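Local atomic coordinates of lactaldehyde dehydrogenase (Methanocaldococcus jannaschii, PDB entry 3PQA), a protein that oxidises lactaldehyde to lactate with NAD, preferred over NADP, as a homotetrameric aldehyde dehydrogenase serving the biosynthesis of coenzyme F420. Residues B[27-32]-B[196-201]; B[61-66]-B[101-106]; B[250-255]-B[379-384]; B[302-307]-B[350-355]; B[331-336]-B[362-367]. All coordinates share one frame; numbering follows the deposited sequence.

Contact 1 (B[27-32]-B[196-201]). With SO4 (sulfate ion), chain G.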
# COMPACT_ATOMS: atom_id res chain seq x y z
N LYS B 27 48.32 -2.66 -7.07
CA LYS B 27 48.36 -2.12 -5.73
C LYS B 27 47.48 -0.88 -5.69
O LYS B 27 47.49 -0.06 -6.61
CB LYS B 27 49.81 -1.82 -5.32
CG LYS B 27 50.64 -3.07 -4.99
CD LYS B 27 52.09 -2.74 -4.62
CE LYS B 27 52.20 -2.01 -3.27
NZ LYS B 27 52.13 -2.92 -2.08
N ILE B 28 46.69 -0.77 -4.63
CA ILE B 28 45.73 0.32 -4.51
C ILE B 28 45.94 1.08 -3.20
O ILE B 28 46.69 0.62 -2.32
CB ILE B 28 44.27 -0.21 -4.62
CG1 ILE B 28 43.92 -1.09 -3.42
CG2 ILE B 28 44.08 -0.95 -5.95
CD1 ILE B 28 42.44 -1.45 -3.34
N PRO B 29 45.31 2.26 -3.06
CA PRO B 29 45.50 3.01 -1.81
C PRO B 29 44.87 2.33 -0.59
O PRO B 29 43.81 1.70 -0.68
CB PRO B 29 44.81 4.35 -2.10
CG PRO B 29 44.67 4.42 -3.60
CD PRO B 29 44.47 3.01 -4.02
N ALA B 30 45.55 2.45 0.55
CA ALA B 30 44.97 2.07 1.82
C ALA B 30 44.95 3.28 2.73
O ALA B 30 45.99 3.77 3.17
CB ALA B 30 45.72 0.92 2.46
N LEU B 31 43.75 3.78 2.98
CA LEU B 31 43.55 4.98 3.78
C LEU B 31 43.84 4.71 5.25
O LEU B 31 43.52 3.65 5.78
CB LEU B 31 42.12 5.48 3.61
CG LEU B 31 41.78 6.31 2.37
CD1 LEU B 31 42.09 5.58 1.07
CD2 LEU B 31 40.31 6.68 2.43
N SER B 32 44.47 5.68 5.90
CA SER B 32 44.62 5.65 7.35
C SER B 32 43.30 6.01 8.01
O SER B 32 42.39 6.54 7.36
CB SER B 32 45.67 6.68 7.76
OG SER B 32 45.20 7.99 7.47
N LEU B 196 34.47 6.49 -2.21
CA LEU B 196 35.00 5.14 -2.07
C LEU B 196 36.27 5.19 -1.23
O LEU B 196 37.22 5.90 -1.56
CB LEU B 196 35.27 4.51 -3.45
CG LEU B 196 35.63 3.02 -3.46
CD1 LEU B 196 34.42 2.08 -3.23
CD2 LEU B 196 36.34 2.68 -4.77
N LEU B 197 36.25 4.45 -0.13
CA LEU B 197 37.34 4.43 0.84
C LEU B 197 37.96 3.03 0.93
O LEU B 197 37.40 2.12 1.58
CB LEU B 197 36.85 4.90 2.22
CG LEU B 197 36.06 6.21 2.32
CD1 LEU B 197 35.80 6.54 3.78
CD2 LEU B 197 36.82 7.36 1.63
N THR B 198 39.10 2.85 0.26
CA THR B 198 39.78 1.57 0.23
C THR B 198 40.78 1.44 1.36
O THR B 198 41.30 2.45 1.85
CB THR B 198 40.46 1.27 -1.15
OG1 THR B 198 41.35 2.33 -1.51
CG2 THR B 198 39.39 1.09 -2.24
N GLY B 199 41.05 0.21 1.77
CA GLY B 199 42.04 -0.05 2.81
C GLY B 199 41.63 -1.18 3.72
O GLY B 199 40.74 -1.97 3.38
N ALA B 200 42.27 -1.25 4.88
CA ALA B 200 42.05 -2.34 5.82
C ALA B 200 40.68 -2.18 6.47
O ALA B 200 40.37 -1.13 7.03
CB ALA B 200 43.15 -2.34 6.88
N GLY B 201 39.87 -3.24 6.38
CA GLY B 201 38.54 -3.25 7.00
C GLY B 201 38.59 -2.84 8.45
O GLY B 201 37.75 -2.09 8.92
S SO4 G . 38.85 -5.93 4.20
O1 SO4 G . 38.83 -7.12 3.36
O2 SO4 G . 40.22 -5.59 4.57
O3 SO4 G . 38.27 -4.83 3.45
O4 SO4 G . 38.09 -6.17 5.41
O HOH W 1 43.82 0.96 5.65
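Leu31 N donates to Thr198 O at 3.0 Å, an almost straight bond of 178°, and Ala30 CA comes within 3.7 Å of Gly199 CA. That closeness depends on glycine. A CB on Gly199 would press on Leu31 N and Ala30 CA, and at the backbone angles of this residue it would also run into the carbonyl oxygen of Thr198. A second bond comes from a side chain. Thr198 OG1 gives its proton to Pro29 O at 2.7 Å and approaches from above the carbonyl plane. OG1 can do this because chi1 of 55° sets it between the backbone N and the carbonyl carbon, while CG2 is turned to Ile28 CD1. Leu31 adds the apolar part. Its CD1 comes up to Thr198 O, and its CD2 meets Leu197 CD2 at 3.6 Å, the two side chains crossing at about a right angle. A water extends the pairing: it donates to Leu31 O at 2.7 Å and accepts from Ala200 N. Further along, Gly201 N donates to a sulfate ion, probably from the crystallisation liquor, which His164 and Ser167 also hold. The contact joins the end of strand 24-28, in the N-terminal two-stranded sheet, to the loop between strand 194-196 and helix 201-210. Ile28 also packs on helix 171-186, and Thr198 touches Pro165 at the end of strand 160-165.

Contact 2 (B[61-66]-B[101-106])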
# COMPACT_ATOMS: atom_id res chain seq x y z
N ILE B 61 20.95 10.53 -12.72
CA ILE B 61 22.22 9.98 -12.22
C ILE B 61 22.16 8.47 -12.17
O ILE B 61 23.05 7.77 -12.65
CB ILE B 61 22.59 10.54 -10.83
CG1 ILE B 61 23.00 12.00 -10.93
CG2 ILE B 61 23.72 9.71 -10.20
CD1 ILE B 61 22.99 12.72 -9.60
N LEU B 62 21.06 7.95 -11.61
CA LEU B 62 20.89 6.49 -11.52
C LEU B 62 20.84 5.82 -12.91
O LEU B 62 21.49 4.80 -13.15
CB LEU B 62 19.65 6.15 -10.67
CG LEU B 62 19.84 6.53 -9.19
CD1 LEU B 62 18.52 6.57 -8.42
CD2 LEU B 62 20.86 5.62 -8.47
N MET B 63 20.07 6.42 -13.83
CA MET B 63 19.98 5.89 -15.19
C MET B 63 21.31 5.94 -15.92
O MET B 63 21.65 5.00 -16.66
CB MET B 63 18.89 6.61 -15.99
CG MET B 63 17.47 6.25 -15.54
SD MET B 63 17.07 4.48 -15.59
CE MET B 63 17.08 4.15 -17.34
N ASN B 64 22.08 6.99 -15.69
CA ASN B 64 23.38 7.12 -16.35
C ASN B 64 24.40 6.13 -15.80
O ASN B 64 25.21 5.62 -16.55
CB ASN B 64 23.91 8.55 -16.32
CG ASN B 64 25.17 8.71 -17.18
OD1 ASN B 64 26.26 8.81 -16.67
ND2 ASN B 64 24.99 8.73 -18.50
N ILE B 65 24.33 5.85 -14.51
CA ILE B 65 25.18 4.80 -13.93
C ILE B 65 24.85 3.47 -14.60
O ILE B 65 25.76 2.74 -15.05
CB ILE B 65 25.03 4.73 -12.39
CG1 ILE B 65 25.70 5.96 -11.74
CG2 ILE B 65 25.64 3.44 -11.85
CD1 ILE B 65 25.34 6.19 -10.30
N ALA B 66 23.56 3.16 -14.71
CA ALA B 66 23.14 1.94 -15.40
C ALA B 66 23.64 1.91 -16.84
O ALA B 66 24.11 0.87 -17.31
CB ALA B 66 21.62 1.80 -15.37
N THR B 101 19.49 -3.14 -10.88
CA THR B 101 19.38 -2.53 -9.56
C THR B 101 19.42 -1.00 -9.65
O THR B 101 18.63 -0.32 -8.99
CB THR B 101 20.51 -3.08 -8.65
OG1 THR B 101 20.30 -4.49 -8.52
CG2 THR B 101 20.50 -2.43 -7.27
N PHE B 102 20.35 -0.46 -10.44
CA PHE B 102 20.38 0.99 -10.64
C PHE B 102 19.12 1.50 -11.32
O PHE B 102 18.58 2.53 -10.93
CB PHE B 102 21.68 1.43 -11.33
CG PHE B 102 22.84 1.58 -10.37
CD1 PHE B 102 22.93 2.70 -9.54
CD2 PHE B 102 23.82 0.59 -10.27
CE1 PHE B 102 24.00 2.84 -8.63
CE2 PHE B 102 24.88 0.71 -9.37
CZ PHE B 102 24.96 1.84 -8.55
N LYS B 103 18.63 0.76 -12.33
CA LYS B 103 17.39 1.18 -13.01
C LYS B 103 16.14 1.15 -12.13
O LYS B 103 15.29 2.03 -12.24
CB LYS B 103 17.15 0.36 -14.27
CG LYS B 103 18.20 0.60 -15.32
CD LYS B 103 17.86 -0.09 -16.61
CE LYS B 103 18.73 0.49 -17.71
NZ LYS B 103 18.31 -0.02 -19.05
N LEU B 104 16.06 0.16 -11.26
CA LEU B 104 14.94 0.04 -10.34
C LEU B 104 14.95 1.17 -9.32
O LEU B 104 13.89 1.70 -8.95
CB LEU B 104 14.93 -1.32 -9.64
CG LEU B 104 13.59 -1.72 -9.02
CD1 LEU B 104 12.47 -1.70 -10.04
CD2 LEU B 104 13.69 -3.10 -8.37
N ALA B 105 16.14 1.54 -8.85
CA ALA B 105 16.23 2.69 -7.96
C ALA B 105 15.74 3.97 -8.64
O ALA B 105 15.03 4.77 -8.02
CB ALA B 105 17.65 2.86 -7.49
N ALA B 106 16.14 4.16 -9.91
CA ALA B 106 15.65 5.29 -10.73
C ALA B 106 14.11 5.35 -10.75
O ALA B 106 13.52 6.42 -10.54
CB ALA B 106 16.21 5.21 -12.14
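An antiparallel helix pair forms this contact: helix 55-71 packs against helix 88-111, with local axes 8.1 Å apart and a crossing angle of -163°. Small residues permit the close approach. Ala66 faces Phe102 and Lys103 toward one end of the segments, and Ala105 and Ala106 face Leu62 and Met63 toward the other. Leu62 divides its two methyl groups. CD1 rests on the backbone of Ala105 and Ala106, 3.7 Å from Ala106 N, and CD2 reaches the edge of the Phe102 ring, in its plane, at 3.7 Å from CD1 of that ring. Met63 is bent at chi2 and chi3, which brings SD to within 3.6 Å of Ala106 CB and CE against Lys103 CE. The Lys103 chain is extended, and its CG lies 3.6 Å from Ala66 CB, so its aliphatic part borders the apolar seam. No hydrogen bond links the two segments. Helix 145-156 packs against Phe102 and Ala105, and helix 171-186 against Ile65. The Phe102 ring is held on a face as well as at its edge. Ile65 CG2, anti to its own backbone N, makes a CH-pi contact 3.4 Å from the ring centroid and only 3° off the ring normal.

Contact 3 (B[250-255]-B[379-384])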
# COMPACT_ATOMS: atom_id res chain seq x y z
N VAL B 250 14.75 -32.22 1.29
CA VAL B 250 14.22 -32.97 0.16
C VAL B 250 13.29 -34.02 0.74
O VAL B 250 13.77 -34.99 1.35
CB VAL B 250 15.33 -33.64 -0.67
CG1 VAL B 250 14.75 -34.46 -1.85
CG2 VAL B 250 16.33 -32.61 -1.19
N LEU B 251 11.99 -33.82 0.57
CA LEU B 251 11.00 -34.80 1.06
C LEU B 251 10.88 -35.99 0.10
O LEU B 251 11.29 -35.90 -1.05
CB LEU B 251 9.63 -34.16 1.28
CG LEU B 251 9.56 -33.02 2.30
CD1 LEU B 251 8.11 -32.70 2.62
CD2 LEU B 251 10.28 -33.39 3.58
N LYS B 252 10.32 -37.09 0.57
CA LYS B 252 10.28 -38.32 -0.23
C LYS B 252 9.44 -38.22 -1.50
O LYS B 252 9.58 -39.03 -2.40
CB LYS B 252 9.83 -39.52 0.62
CG LYS B 252 8.39 -39.43 1.12
CD LYS B 252 8.08 -40.62 2.03
CE LYS B 252 6.65 -40.55 2.56
NZ LYS B 252 6.48 -39.43 3.54
N ASP B 253 8.55 -37.22 -1.56
CA ASP B 253 7.73 -37.04 -2.75
C ASP B 253 8.31 -36.02 -3.75
O ASP B 253 7.66 -35.67 -4.74
CB ASP B 253 6.30 -36.64 -2.37
CG ASP B 253 6.21 -35.22 -1.87
OD1 ASP B 253 7.08 -34.81 -1.06
OD2 ASP B 253 5.29 -34.50 -2.31
N ALA B 254 9.52 -35.52 -3.49
CA ALA B 254 10.16 -34.53 -4.37
C ALA B 254 10.45 -35.08 -5.76
O ALA B 254 10.73 -36.27 -5.91
CB ALA B 254 11.46 -34.04 -3.73
N ASP B 255 10.34 -34.21 -6.77
CA ASP B 255 10.86 -34.52 -8.10
C ASP B 255 12.39 -34.52 -8.01
O ASP B 255 13.00 -33.46 -7.93
CB ASP B 255 10.40 -33.47 -9.11
CG ASP B 255 10.89 -33.74 -10.53
OD1 ASP B 255 12.05 -34.18 -10.71
OD2 ASP B 255 10.12 -33.50 -11.48
N THR B 379 17.41 -38.54 7.08
CA THR B 379 16.59 -38.51 8.27
C THR B 379 15.12 -38.77 7.96
O THR B 379 14.75 -38.95 6.81
CB THR B 379 16.75 -37.15 9.02
OG1 THR B 379 16.08 -37.23 10.27
CG2 THR B 379 16.18 -36.01 8.20
N ASN B 380 14.29 -38.80 9.00
CA ASN B 380 12.86 -38.88 8.77
C ASN B 380 12.21 -37.50 8.72
O ASN B 380 12.75 -36.52 9.25
CB ASN B 380 12.19 -39.76 9.82
CG ASN B 380 12.48 -41.23 9.59
OD1 ASN B 380 12.25 -41.76 8.50
ND2 ASN B 380 12.99 -41.89 10.62
N GLU B 381 11.05 -37.42 8.10
CA GLU B 381 10.41 -36.13 7.87
C GLU B 381 10.24 -35.32 9.16
O GLU B 381 10.52 -34.11 9.19
CB GLU B 381 9.07 -36.33 7.19
CG GLU B 381 8.45 -35.04 6.75
CD GLU B 381 7.23 -35.28 5.92
OE1 GLU B 381 7.30 -36.07 4.94
OE2 GLU B 381 6.21 -34.66 6.25
N GLU B 382 9.81 -35.98 10.24
CA GLU B 382 9.48 -35.27 11.47
C GLU B 382 10.66 -34.68 12.22
O GLU B 382 10.46 -33.90 13.16
CB GLU B 382 8.60 -36.13 12.39
CG GLU B 382 7.19 -36.35 11.86
CD GLU B 382 6.49 -35.06 11.43
OE1 GLU B 382 5.67 -35.13 10.47
OE2 GLU B 382 6.75 -33.98 12.02
N GLU B 383 11.88 -35.02 11.81
CA GLU B 383 13.10 -34.49 12.42
C GLU B 383 13.59 -33.24 11.70
O GLU B 383 14.46 -32.51 12.21
CB GLU B 383 14.22 -35.53 12.35
CG GLU B 383 13.88 -36.86 12.97
CD GLU B 383 13.57 -36.73 14.45
OE1 GLU B 383 12.64 -37.43 14.91
OE2 GLU B 383 14.24 -35.94 15.15
N MET B 384 13.07 -33.02 10.50
CA MET B 384 13.69 -32.08 9.56
C MET B 384 13.60 -30.62 10.00
O MET B 384 14.59 -29.89 9.88
CB MET B 384 13.11 -32.28 8.15
CG MET B 384 13.62 -33.55 7.48
SD MET B 384 12.80 -33.87 5.91
CE MET B 384 13.76 -35.32 5.39
O HOH W 2 9.87 -36.94 3.44
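Leu251 and Met384 meet through CD2 and SD, 3.5 Å apart, with the two side chains set obliquely. The Met384 chain is extended beyond CG, with chi2 174° and chi3 175°. This carries the sulfur out to the leucine methyl and leaves CE 4.1 Å from Val250 O. Glu381 runs across Leu251 at about a right angle. Its CG stands anti to the backbone N (chi1 -172°), and CG lies 4.0 Å from Leu251 CD2. The aliphatic part of the glutamate thus lies against the leucine, while its carboxylate passes on toward Lys252. Lys252 CG sits between its backbone N and carbonyl carbon; the chain is then extended through chi2 and chi3 and bends at chi4, which swings NZ toward the acid. The resulting salt bridge is long, 3.7 Å from Lys252 NZ to Glu381 OE1. A water links the acid to the backbone: it accepts from Lys252 N at 2.9 Å and donates to Glu381 OE1 at 3.1 Å. Phe410 of helix 404-413 packs on both Leu251 and Met384. The contact joins two loops at the ends of strands 246-250 and 373-379, the first with a type I turn from Leu251 to Ala254. Lys252 and Lys406, on helix 404-413, both bring their amino groups to the Glu381 carboxylate, which probably favours its charged form. Lys406 is the stronger partner, so the long Lys252 pair is probably the weaker link.

Contact 4 (B[302-307]-B[350-355])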
# COMPACT_ATOMS: atom_id res chain seq x y z
N LEU B 302 31.31 -31.35 -13.14
CA LEU B 302 31.55 -29.91 -13.12
C LEU B 302 32.99 -29.59 -13.53
O LEU B 302 33.92 -30.31 -13.18
CB LEU B 302 31.24 -29.31 -11.75
CG LEU B 302 29.81 -29.40 -11.21
CD1 LEU B 302 29.79 -28.96 -9.74
CD2 LEU B 302 28.81 -28.56 -12.03
N ASN B 303 33.15 -28.52 -14.30
CA ASN B 303 34.47 -28.08 -14.71
C ASN B 303 35.03 -27.09 -13.71
O ASN B 303 34.52 -25.97 -13.53
CB ASN B 303 34.46 -27.50 -16.13
CG ASN B 303 34.06 -28.52 -17.18
OD1 ASN B 303 34.55 -29.65 -17.20
ND2 ASN B 303 33.17 -28.11 -18.08
N VAL B 304 36.10 -27.53 -13.05
CA VAL B 304 36.77 -26.78 -12.01
C VAL B 304 38.05 -26.21 -12.61
O VAL B 304 38.88 -26.95 -13.11
CB VAL B 304 37.09 -27.70 -10.81
CG1 VAL B 304 37.67 -26.90 -9.65
CG2 VAL B 304 35.83 -28.47 -10.38
N GLY B 305 38.22 -24.89 -12.56
CA GLY B 305 39.40 -24.30 -13.18
C GLY B 305 39.39 -22.79 -13.28
O GLY B 305 38.80 -22.11 -12.44
N ASN B 306 40.08 -22.30 -14.31
CA ASN B 306 40.30 -20.87 -14.54
C ASN B 306 38.98 -20.14 -14.81
O ASN B 306 38.27 -20.49 -15.75
CB ASN B 306 41.26 -20.69 -15.73
CG ASN B 306 41.81 -19.28 -15.85
OD1 ASN B 306 41.19 -18.30 -15.40
ND2 ASN B 306 42.98 -19.16 -16.45
N PRO B 307 38.65 -19.14 -13.97
CA PRO B 307 37.38 -18.42 -14.12
C PRO B 307 37.25 -17.68 -15.45
O PRO B 307 36.13 -17.38 -15.86
CB PRO B 307 37.37 -17.43 -12.95
CG PRO B 307 38.63 -17.57 -12.23
CD PRO B 307 39.39 -18.74 -12.76
N LEU B 350 42.05 -23.35 -5.17
CA LEU B 350 41.06 -24.06 -5.97
C LEU B 350 40.53 -25.27 -5.20
O LEU B 350 41.23 -26.28 -5.02
CB LEU B 350 41.62 -24.45 -7.35
CG LEU B 350 40.63 -24.95 -8.41
CD1 LEU B 350 39.59 -23.88 -8.76
CD2 LEU B 350 41.35 -25.42 -9.67
N PHE B 351 39.30 -25.15 -4.71
CA PHE B 351 38.71 -26.19 -3.88
C PHE B 351 37.68 -26.97 -4.67
O PHE B 351 36.73 -26.39 -5.21
CB PHE B 351 38.10 -25.61 -2.60
CG PHE B 351 38.14 -26.56 -1.44
CD1 PHE B 351 37.27 -27.64 -1.38
CD2 PHE B 351 39.07 -26.38 -0.42
CE1 PHE B 351 37.30 -28.53 -0.31
CE2 PHE B 351 39.13 -27.27 0.65
CZ PHE B 351 38.24 -28.35 0.70
N TYR B 352 37.85 -28.29 -4.73
CA TYR B 352 36.99 -29.11 -5.58
C TYR B 352 35.64 -29.40 -4.91
O TYR B 352 35.57 -29.50 -3.68
CB TYR B 352 37.72 -30.40 -6.00
CG TYR B 352 38.81 -30.07 -7.00
CD1 TYR B 352 40.02 -29.51 -6.58
CD2 TYR B 352 38.61 -30.27 -8.36
CE1 TYR B 352 41.00 -29.16 -7.50
CE2 TYR B 352 39.59 -29.94 -9.28
CZ TYR B 352 40.78 -29.38 -8.85
OH TYR B 352 41.76 -29.05 -9.75
N PRO B 353 34.57 -29.52 -5.73
CA PRO B 353 33.27 -29.92 -5.21
C PRO B 353 33.40 -31.11 -4.25
O PRO B 353 33.97 -32.15 -4.61
CB PRO B 353 32.49 -30.27 -6.48
CG PRO B 353 33.01 -29.26 -7.46
CD PRO B 353 34.49 -29.15 -7.15
N THR B 354 32.92 -30.91 -3.03
CA THR B 354 33.11 -31.86 -1.92
C THR B 354 31.74 -32.19 -1.30
O THR B 354 30.94 -31.31 -1.01
CB THR B 354 34.09 -31.28 -0.88
OG1 THR B 354 35.39 -31.15 -1.49
CG2 THR B 354 34.20 -32.17 0.35
N ILE B 355 31.48 -33.49 -1.14
CA ILE B 355 30.20 -33.95 -0.65
C ILE B 355 30.47 -35.02 0.41
O ILE B 355 31.28 -35.91 0.19
CB ILE B 355 29.35 -34.54 -1.79
CG1 ILE B 355 29.17 -33.52 -2.92
CG2 ILE B 355 28.00 -35.06 -1.27
CD1 ILE B 355 28.51 -34.08 -4.15
O HOH W 3 40.84 -28.51 -12.08
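Val304 is the central side chain where a loop after helix 288-300 lies over the beginning of strand 350-357, part of a mixed sheet in the aldehyde dehydrogenase fold. The chains run in nearly opposite directions, with end-to-end vectors 176° apart. From the valine CB outward, CB itself sits 3.7 Å from Tyr352 CE2. CG1, anti to the backbone N (chi1 -175°), lies over one face of the tyrosine ring, offset toward the rim. It makes a CH-pi contact 3.9 Å from the centroid and 25° off the normal. The same methyl touches Leu350 CD1 at 3.7 Å. CG2 goes the other way and meets the Pro353 ring at CD, 3.6 Å away. Leu302 CD1 adds to this end by meeting Pro353 CG, and Phe268 of helix 256-268 packs on both residues. An alanine in place of Leu350 would remove both methyls beside Val304 CG1 and is likely to open a gap between the valine and the strand. The tyrosine also takes part in a cation-pi interaction with Lys345. At its hydroxyl a water bridges the segments, 2.6 Å from Tyr352 OH, and donates to Val304 O at 2.7 Å.

Contact 5 (B[331-336]-B[362-367])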
# COMPACT_ATOMS: atom_id res chain seq x y z
N GLU B 331 38.48 -32.14 7.20
CA GLU B 331 39.21 -33.13 8.00
C GLU B 331 38.53 -33.43 9.33
O GLU B 331 38.36 -34.59 9.70
CB GLU B 331 40.64 -32.66 8.24
CG GLU B 331 41.54 -32.85 7.03
CD GLU B 331 42.97 -32.36 7.27
OE1 GLU B 331 43.41 -32.32 8.45
OE2 GLU B 331 43.65 -32.05 6.27
N LYS B 332 38.13 -32.37 10.04
CA LYS B 332 37.36 -32.50 11.28
C LYS B 332 36.04 -33.24 11.06
O LYS B 332 35.71 -34.17 11.80
CB LYS B 332 37.12 -31.11 11.90
CG LYS B 332 36.43 -31.09 13.27
CD LYS B 332 37.41 -31.43 14.41
CE LYS B 332 36.76 -31.22 15.77
NZ LYS B 332 35.83 -32.33 16.11
N ALA B 333 35.30 -32.85 10.02
CA ALA B 333 34.03 -33.48 9.68
C ALA B 333 34.20 -34.99 9.48
O ALA B 333 33.34 -35.78 9.91
CB ALA B 333 33.44 -32.85 8.42
N ILE B 334 35.30 -35.38 8.85
CA ILE B 334 35.62 -36.80 8.62
C ILE B 334 36.02 -37.48 9.94
O ILE B 334 35.56 -38.59 10.22
CB ILE B 334 36.72 -36.97 7.53
CG1 ILE B 334 36.19 -36.49 6.17
CG2 ILE B 334 37.18 -38.43 7.42
CD1 ILE B 334 37.26 -36.33 5.10
N ASP B 335 36.83 -36.79 10.75
CA ASP B 335 37.22 -37.25 12.10
C ASP B 335 36.00 -37.59 12.95
O ASP B 335 36.03 -38.55 13.72
CB ASP B 335 38.00 -36.17 12.85
CG ASP B 335 39.48 -36.18 12.55
OD1 ASP B 335 39.93 -36.96 11.68
OD2 ASP B 335 40.21 -35.39 13.21
N GLU B 336 34.95 -36.78 12.81
CA GLU B 336 33.70 -36.94 13.55
C GLU B 336 32.83 -38.06 12.99
O GLU B 336 31.76 -38.37 13.55
CB GLU B 336 32.92 -35.62 13.56
CG GLU B 336 33.60 -34.51 14.35
CD GLU B 336 32.81 -33.22 14.36
OE1 GLU B 336 31.84 -33.09 13.59
OE2 GLU B 336 33.18 -32.32 15.14
N ASN B 362 27.29 -33.31 13.20
CA ASN B 362 28.55 -33.01 12.52
C ASN B 362 28.86 -31.51 12.48
O ASN B 362 27.95 -30.70 12.34
CB ASN B 362 28.53 -33.59 11.11
CG ASN B 362 29.90 -33.61 10.46
OD1 ASN B 362 30.34 -32.61 9.88
ND2 ASN B 362 30.58 -34.75 10.54
N ILE B 363 30.14 -31.18 12.60
CA ILE B 363 30.61 -29.78 12.55
C ILE B 363 30.07 -28.98 11.34
O ILE B 363 29.79 -27.79 11.46
CB ILE B 363 32.18 -29.71 12.64
CG1 ILE B 363 32.67 -28.27 12.83
CG2 ILE B 363 32.85 -30.37 11.44
CD1 ILE B 363 32.32 -27.66 14.18
N LEU B 364 29.91 -29.65 10.19
CA LEU B 364 29.43 -28.97 8.98
C LEU B 364 28.00 -28.46 9.11
O LEU B 364 27.63 -27.50 8.44
CB LEU B 364 29.54 -29.89 7.76
CG LEU B 364 30.94 -30.28 7.30
CD1 LEU B 364 30.89 -31.30 6.16
CD2 LEU B 364 31.75 -29.06 6.90
N CYS B 365 27.20 -29.10 9.95
CA CYS B 365 25.82 -28.66 10.19
C CYS B 365 25.73 -27.35 11.00
O CYS B 365 24.66 -26.75 11.11
CB CYS B 365 25.01 -29.76 10.88
SG CYS B 365 24.85 -31.27 9.92
N LYS B 366 26.86 -26.92 11.56
CA LYS B 366 26.88 -25.73 12.40
C LYS B 366 27.82 -24.66 11.86
O LYS B 366 27.88 -23.57 12.40
CB LYS B 366 27.29 -26.10 13.84
CG LYS B 366 26.27 -26.95 14.60
CD LYS B 366 24.95 -26.18 14.85
CE LYS B 366 24.04 -26.89 15.88
NZ LYS B 366 24.60 -26.86 17.27
N THR B 367 28.53 -24.97 10.79
CA THR B 367 29.61 -24.11 10.32
C THR B 367 29.35 -23.59 8.91
O THR B 367 29.18 -24.37 7.97
CB THR B 367 30.97 -24.87 10.36
OG1 THR B 367 31.19 -25.40 11.67
CG2 THR B 367 32.14 -23.96 9.98
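Glu336 and Asn362 reach across the contact through their torsions. In Glu336, chi1 of -67° and an extended chi2 carry the carboxylate to the backbone of Ile363. In Asn362, chi1 of -167° puts CG anti to the backbone N, and the amide lies beside Ala333. The asparagine heads an Asx turn, in which OD1 accepts from Leu364 N at 3.0 Å. The other end of the same amide points back to the helix: ND2 donates to Ala333 O at 3.0 Å, with the acceptor nearly in the amide plane. The two bonds fix the rotation of the amide; the ND2 bond joins the last turn of helix 320-335 to the loop between strands 350-357 and 373-379. Glu336 supplies the second link. Its OE1 takes the Ile363 N-H on its syn lone pair at 2.7 Å, while OE2 forms a salt bridge with Lys332 NZ at 2.8 Å, met on the anti side. Each carboxylate oxygen therefore has a partner. A glutamine in its place would probably weaken the grip on Lys332, leaving that ammonium group without its charged mate. Ala333 adds the apolar part. Its CB touches Leu364 CD1 at 3.7 Å and Ile363 CG2 at 4.0 Å. Leu364 then continues inward onto Leu356 and Val373 of the sheet. Inside the loop, Ile363 O accepts from two donors on opposite faces of its plane, Lys366 N and Thr367 OG1, the latter at 2.8 Å.

How the contacts relate
From the N terminus, contact 1 closes a long loop, bringing strand 24-28 to the loop after strand 194-196. Contact 2 falls within that loop and pairs helices 55-71 and 88-111. Both close before contact 3 opens. Contact 3 joins the ends of strands 246-250 and 373-379, and contacts 4 and 5 lie within its span. Those two cross: 331-336 comes between the segments of contact 4, and 350-355 between those of contact 5. They tie a loop and a helix end to strand 350-357 and the turn beyond it. Contacts 4 and 5 have nearest atoms about 7 Å apart. Contacts 1 and 3 lie on opposite sides of the chain's centre, their own centres 48 Å apart.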